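Local coordinates for protein YlmD (Geobacillus stearothermophilus, PDB 6T1B) that cleaves adenosine, inosine and S-methyl-5'-thioadenosine with phosphate to the free base and a ribose 1-phosphate, and also deaminates adenosine, using zinc, at residues A[122-127]-A[259-264]; A[26-31]-A[249-254]. All coordinates share one frame; numbering follows the deposited sequence.

Contact 1. Residues A[122-127]-A[259-264]; sequences CFADCV and GTTGRM. With NOS (inosine), chain B.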
loop_
_atom_site.group_PDB
_atom_site.type_symbol
_atom_site.label_atom_id
_atom_site.label_comp_id
_atom_site.label_asym_id
_atom_site.label_seq_id
_atom_site.Cartn_x
_atom_site.Cartn_y
_atom_site.Cartn_z
ATOM N N CYS A 122 6.235 -1.033 -1.841
ATOM C CA CYS A 122 6.820 0.292 -1.774
ATOM C C CYS A 122 5.862 1.367 -2.247
ATOM O O CYS A 122 5.111 1.140 -3.210
ATOM C CB CYS A 122 8.056 0.329 -2.666
ATOM S SG CYS A 122 9.490 -0.526 -1.986
ATOM N N PHE A 123 5.938 2.549 -1.612
ATOM C CA PHE A 123 4.992 3.624 -1.847
ATOM C C PHE A 123 5.665 4.982 -1.720
ATOM O O PHE A 123 6.516 5.189 -0.851
ATOM C CB PHE A 123 3.859 3.571 -0.817
ATOM C CG PHE A 123 2.975 2.414 -1.025
ATOM C CD1 PHE A 123 1.907 2.513 -1.895
ATOM C CD2 PHE A 123 3.261 1.199 -0.452
ATOM C CE1 PHE A 123 1.100 1.417 -2.153
ATOM C CE2 PHE A 123 2.455 0.096 -0.716
ATOM C CZ PHE A 123 1.385 0.210 -1.573
ATOM N N ALA A 124 5.209 5.953 -2.526
ATOM C CA ALA A 124 5.544 7.360 -2.338
ATOM C C ALA A 124 4.516 8.250 -3.045
ATOM O O ALA A 124 4.859 9.086 -3.871
ATOM C CB ALA A 124 6.953 7.666 -2.821
ATOM N N ASP A 125 3.244 8.010 -2.726
ATOM C CA ASP A 125 2.084 8.794 -3.150
ATOM C C ASP A 125 0.909 7.839 -3.447
ATOM O O ASP A 125 -0.238 8.167 -3.168
ATOM C CB ASP A 125 2.279 9.646 -4.400
ATOM C CG ASP A 125 2.984 10.971 -4.145
ATOM O OD1 ASP A 125 3.369 11.556 -5.165
ATOM O OD2 ASP A 125 3.117 11.456 -2.983
ATOM N N CYS A 126 1.179 6.676 -4.029
ATOM C CA CYS A 126 0.100 5.770 -4.430
ATOM C C CYS A 126 -0.559 5.197 -3.185
ATOM O O CYS A 126 0.005 5.205 -2.099
ATOM C CB CYS A 126 0.651 4.678 -5.332
ATOM S SG CYS A 126 1.230 5.301 -6.939
ATOM N N VAL A 127 -1.765 4.684 -3.358
ATOM C CA VAL A 127 -2.549 4.247 -2.214
ATOM C C VAL A 127 -2.146 2.860 -1.733
ATOM O O VAL A 127 -2.235 1.886 -2.497
ATOM C CB VAL A 127 -4.059 4.265 -2.530
ATOM C CG1 VAL A 127 -4.843 3.867 -1.291
ATOM C CG2 VAL A 127 -4.474 5.620 -3.041
ATOM N N GLY A 259 9.851 13.566 -8.729
ATOM C CA GLY A 259 10.116 12.302 -9.385
ATOM C C GLY A 259 11.380 11.583 -8.986
ATOM O O GLY A 259 11.549 10.429 -9.386
ATOM N N THR A 260 12.244 12.186 -8.184
ATOM C CA THR A 260 13.448 11.504 -7.719
ATOM C C THR A 260 13.406 11.515 -6.197
ATOM O O THR A 260 13.643 12.556 -5.569
ATOM C CB THR A 260 14.734 12.147 -8.246
ATOM O OG1 THR A 260 14.826 11.973 -9.670
ATOM C CG2 THR A 260 15.949 11.463 -7.622
ATOM N N THR A 261 13.088 10.367 -5.615
ATOM C CA THR A 261 12.855 10.280 -4.186
ATOM C C THR A 261 12.874 8.815 -3.771
ATOM O O THR A 261 12.943 7.900 -4.603
ATOM C CB THR A 261 11.543 10.982 -3.809
ATOM O OG1 THR A 261 11.517 11.183 -2.384
ATOM C CG2 THR A 261 10.330 10.223 -4.297
ATOM N N GLY A 262 12.806 8.614 -2.452
ATOM C CA GLY A 262 12.780 7.284 -1.895
ATOM C C GLY A 262 11.382 6.683 -1.931
ATOM O O GLY A 262 10.418 7.228 -2.481
ATOM N N ARG A 263 11.293 5.510 -1.328
ATOM C CA ARG A 263 10.035 4.828 -1.106
ATOM C C ARG A 263 9.891 4.401 0.349
ATOM O O ARG A 263 10.845 3.911 0.970
ATOM C CB ARG A 263 9.937 3.568 -1.967
ATOM C CG ARG A 263 10.021 3.804 -3.454
ATOM C CD ARG A 263 8.779 4.506 -3.962
ATOM N NE ARG A 263 8.802 4.696 -5.406
ATOM C CZ ARG A 263 9.211 5.806 -6.011
ATOM N NH1 ARG A 263 9.637 6.846 -5.312
ATOM N NH2 ARG A 263 9.201 5.889 -7.338
ATOM N N MET A 264 8.692 4.614 0.878
ATOM C CA MET A 264 8.317 3.983 2.126
ATOM C C MET A 264 7.919 2.532 1.842
ATOM O O MET A 264 7.580 2.179 0.717
ATOM C CB MET A 264 7.118 4.682 2.742
ATOM C CG MET A 264 7.320 6.126 3.180
ATOM S SD MET A 264 7.143 7.376 1.900
ATOM C CE MET A 264 5.368 7.351 1.607
HETATM N N9 NOS B . 9.892 1.044 -7.175
HETATM C C4 NOS B . 9.688 -0.122 -6.536
HETATM N N3 NOS B . 8.549 -1.068 -6.475
HETATM C C2 NOS B . 8.675 -2.276 -5.710
HETATM N N1 NOS B . 9.882 -2.588 -4.998
HETATM C C6 NOS B . 10.999 -1.722 -5.020
HETATM O O6 NOS B . 11.975 -2.034 -4.393
HETATM C C5 NOS B . 10.837 -0.432 -5.848
HETATM N N7 NOS B . 11.668 0.548 -6.027
HETATM C C8 NOS B . 11.121 1.450 -6.838
HETATM C "C5'" NOS B . 5.746 1.825 -6.340
HETATM O "O5'" NOS B . 5.018 2.903 -5.758
HETATM C "C4'" NOS B . 6.611 2.307 -7.477
HETATM O "O4'" NOS B . 7.984 2.323 -7.028
HETATM C "C1'" NOS B . 8.811 1.663 -7.964
HETATM C "C2'" NOS B . 7.906 0.723 -8.755
HETATM O "O2'" NOS B . 8.423 0.521 -10.064
HETATM C "C3'" NOS B . 6.570 1.467 -8.755
HETATM O "O3'" NOS B . 6.511 2.346 -9.892
#
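Part of the inosine pocket is formed where Phe-123, ending strand 118-123, makes an antiparallel hydrogen-bonded pair with Met-264, the first residue of strand 264-269. Phe-123 N donates to Met-264 O (2.9 Å), and Met-264 N returns a bond to Phe-123 O. Cys-122 CA adds a CA-H...O contact to the same Met-264 carbonyl. Beside this pair, Cys-122 CB lies against Arg-263 CB at 3.8 Å, and both side chains reach the nucleoside. Cys-122 SG comes close to the six-membered ring of the base, 3.6 Å from NOS C6, while Cys-122 O accepts the ribose hydroxyl NOS O5' (3.1 Å). Arg-263 bends at chi2 (-70°), which carries its guanidinium back past Ala-124 CB to the sugar. Its NE then donates to the ring oxygen NOS O4' at 3.0 Å, almost straight at 175°, with the acceptor at the guanidinium edge. NH1 is tied to Gly-262 O at 3.0 Å, meeting that oxygen from above the carbonyl plane, so two bonds fix the group's rotation. A leucine in place of Arg-263 would probably leave NOS O4' without its donor and the sugar less firmly placed. On the other side of the strand pair, Met-264, bent at chi2 and chi3, folds its methyl CE back to 3.5 Å from Phe-123 O.

Contact 2. Residues A[26-31]-A[249-254]; sequences AGLTTK and ALFFSH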
loop_
_atom_site.group_PDB
_atom_site.type_symbol
_atom_site.label_atom_id
_atom_site.label_comp_id
_atom_site.label_asym_id
_atom_site.label_seq_id
_atom_site.Cartn_x
_atom_site.Cartn_y
_atom_site.Cartn_z
ATOM N N ALA A 26 1.464 -4.559 11.059
ATOM C CA ALA A 26 0.985 -3.789 9.915
ATOM C C ALA A 26 1.369 -2.327 10.090
ATOM O O ALA A 26 1.140 -1.751 11.156
ATOM C CB ALA A 26 -0.531 -3.949 9.756
ATOM N N GLY A 27 1.922 -1.718 9.049
ATOM C CA GLY A 27 2.321 -0.337 9.168
ATOM C C GLY A 27 2.889 0.191 7.872
ATOM O O GLY A 27 2.849 -0.462 6.823
ATOM N N LEU A 28 3.414 1.410 7.979
ATOM C CA LEU A 28 4.061 2.098 6.867
ATOM C C LEU A 28 5.257 2.848 7.450
ATOM O O LEU A 28 5.140 3.523 8.484
ATOM C CB LEU A 28 3.120 3.113 6.226
ATOM C CG LEU A 28 3.644 3.905 5.029
ATOM C CD1 LEU A 28 3.683 3.067 3.766
ATOM C CD2 LEU A 28 2.805 5.138 4.763
ATOM N N THR A 29 6.415 2.709 6.804
ATOM C CA THR A 29 7.595 3.414 7.313
ATOM C C THR A 29 7.501 4.910 7.015
ATOM O O THR A 29 6.751 5.340 6.140
ATOM C CB THR A 29 8.886 2.850 6.696
ATOM O OG1 THR A 29 8.862 2.950 5.277
ATOM C CG2 THR A 29 9.075 1.404 7.082
ATOM N N THR A 30 8.287 5.702 7.764
ATOM C CA THR A 30 8.523 7.105 7.443
ATOM C C THR A 30 9.924 7.214 6.848
ATOM O O THR A 30 10.655 6.233 6.739
ATOM C CB THR A 30 8.425 8.013 8.667
ATOM O OG1 THR A 30 9.593 7.782 9.454
ATOM C CG2 THR A 30 7.142 7.766 9.416
ATOM N N LYS A 31 10.322 8.423 6.503
ATOM C CA LYS A 31 11.548 8.581 5.738
ATOM C C LYS A 31 12.788 8.584 6.603
ATOM O O LYS A 31 13.898 8.668 6.060
ATOM C CB LYS A 31 11.493 9.879 4.915
ATOM C CG LYS A 31 11.469 11.089 5.727
ATOM C CD LYS A 31 10.847 12.312 5.036
ATOM C CE LYS A 31 11.406 12.577 3.654
ATOM N NZ LYS A 31 11.147 14.026 3.265
ATOM N N ALA A 249 7.719 16.175 6.285
ATOM C CA ALA A 249 8.670 15.750 7.305
ATOM C C ALA A 249 8.540 14.275 7.639
ATOM O O ALA A 249 9.377 13.752 8.392
ATOM C CB ALA A 249 8.470 16.553 8.593
ATOM N N LEU A 250 7.527 13.600 7.111
ATOM C CA LEU A 250 7.388 12.178 7.345
ATOM C C LEU A 250 7.635 11.358 6.096
ATOM O O LEU A 250 8.106 10.229 6.210
ATOM C CB LEU A 250 5.982 11.816 7.839
ATOM C CG LEU A 250 5.636 12.072 9.299
ATOM C CD1 LEU A 250 4.232 11.547 9.578
ATOM C CD2 LEU A 250 6.661 11.431 10.204
ATOM N N PHE A 251 7.301 11.875 4.898
ATOM C CA PHE A 251 7.156 11.033 3.728
ATOM C C PHE A 251 7.903 11.486 2.487
ATOM O O PHE A 251 8.016 12.690 2.220
ATOM C CB PHE A 251 5.689 10.899 3.321
ATOM C CG PHE A 251 4.804 10.346 4.403
ATOM C CD1 PHE A 251 3.733 11.081 4.874
ATOM C CD2 PHE A 251 5.013 9.083 4.912
ATOM C CE1 PHE A 251 2.879 10.569 5.849
ATOM C CE2 PHE A 251 4.178 8.559 5.879
ATOM C CZ PHE A 251 3.107 9.323 6.345
ATOM N N PHE A 252 8.434 10.500 1.748
ATOM C CA PHE A 252 8.802 10.699 0.361
ATOM C C PHE A 252 7.522 10.911 -0.441
ATOM O O PHE A 252 6.487 10.314 -0.154
ATOM C CB PHE A 252 9.490 9.465 -0.211
ATOM C CG PHE A 252 10.715 9.031 0.548
ATOM C CD1 PHE A 252 10.729 7.793 1.215
ATOM C CD2 PHE A 252 11.860 9.807 0.594
ATOM C CE1 PHE A 252 11.867 7.387 1.917
ATOM C CE2 PHE A 252 12.973 9.397 1.291
ATOM C CZ PHE A 252 12.972 8.165 1.931
ATOM N N SER A 253 7.611 11.710 -1.500
ATOM C CA SER A 253 6.477 11.951 -2.376
ATOM C C SER A 253 6.982 12.083 -3.802
ATOM O O SER A 253 7.702 13.027 -4.112
ATOM C CB SER A 253 5.724 13.225 -1.979
ATOM O OG SER A 253 4.764 13.583 -2.949
ATOM N N HIS A 254 6.578 11.157 -4.663
ATOM C CA HIS A 254 6.963 11.252 -6.071
ATOM C C HIS A 254 6.591 12.593 -6.673
ATOM O O HIS A 254 7.378 13.184 -7.421
ATOM C CB HIS A 254 6.279 10.110 -6.814
ATOM C CG HIS A 254 6.474 10.150 -8.292
ATOM N ND1 HIS A 254 7.623 9.691 -8.893
ATOM C CD2 HIS A 254 5.673 10.597 -9.284
ATOM C CE1 HIS A 254 7.524 9.857 -10.197
ATOM N NE2 HIS A 254 6.352 10.410 -10.464
#
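Lys-31 lies along the backbone of Leu-250 and Phe-251, with its own amide N donating to Leu-250 O at 2.9 Å. This is the one hydrogen bond between the two segments, and it fastens the turn after strand 25-29 to the loop 249-254. From there the lysine can be followed outward. CB sits over one face of the Phe-252 ring, 3.9 Å from its centroid and only 17° off the ring normal, a CH-pi contact displaced toward the CZ rim. A chi1 of 66° puts CG between the backbone N and the carbonyl carbon, where it meets Leu-250 O at 3.5 Å. CD continues across the peptide link, 3.5 Å from Leu-250 C and nearly as close to Phe-251 N. After the bend at chi3, CE passes beside the Phe-251 carbonyl. NZ ends 3.6 Å from Phe-251 O without bonding to it; its hydrogen bond goes to Glu-248 O, while Phe-251 O is taken by Arg-256. Next to the lysine, Thr-30 turns its methyl CG2 to Leu-250 CD2 at 3.8 Å. The Phe-251 ring reaches back to the strand, its CE2 3.9 Å from Leu-28 CD2, the two side chains crossing at about a right angle. Leu-250 CB covers the centre of one face of this ring, and Thr-29 O lies near the ring plane at its edge. The contact thus seats the loop on the end of strand 25-29, which runs in its sheet between strands 13-16 and 264-269: Phe-251 touches Leu-14 of the first and Met-264 of the second, and Phe-252 packs on Met-264 as well.

Contacts 1 and 2 lie 8 Å apart between centres, and both include ends of neighbouring strands of one sheet, in the order 25-29, 264-269, 118-123. Loop 249-254 of contact 2 grips the turn after Phe-123: Ser-253 OG lies 2.7 Å from Asp-125 OD2 and His-254 N 2.8 Å from Ala-124 O, both probable hydrogen bonds. Met-264 CG, 3.1 Å from Thr-29 O, packs the two contacts together on the sheet. Contact 1 reaches inosine directly and holds Cys-126, which binds the catalytic zinc with His-81 and His-143. Contact 2 stands further back: its Phe-252 side chain is about 5 Å from that of the inosine-binding Arg-263.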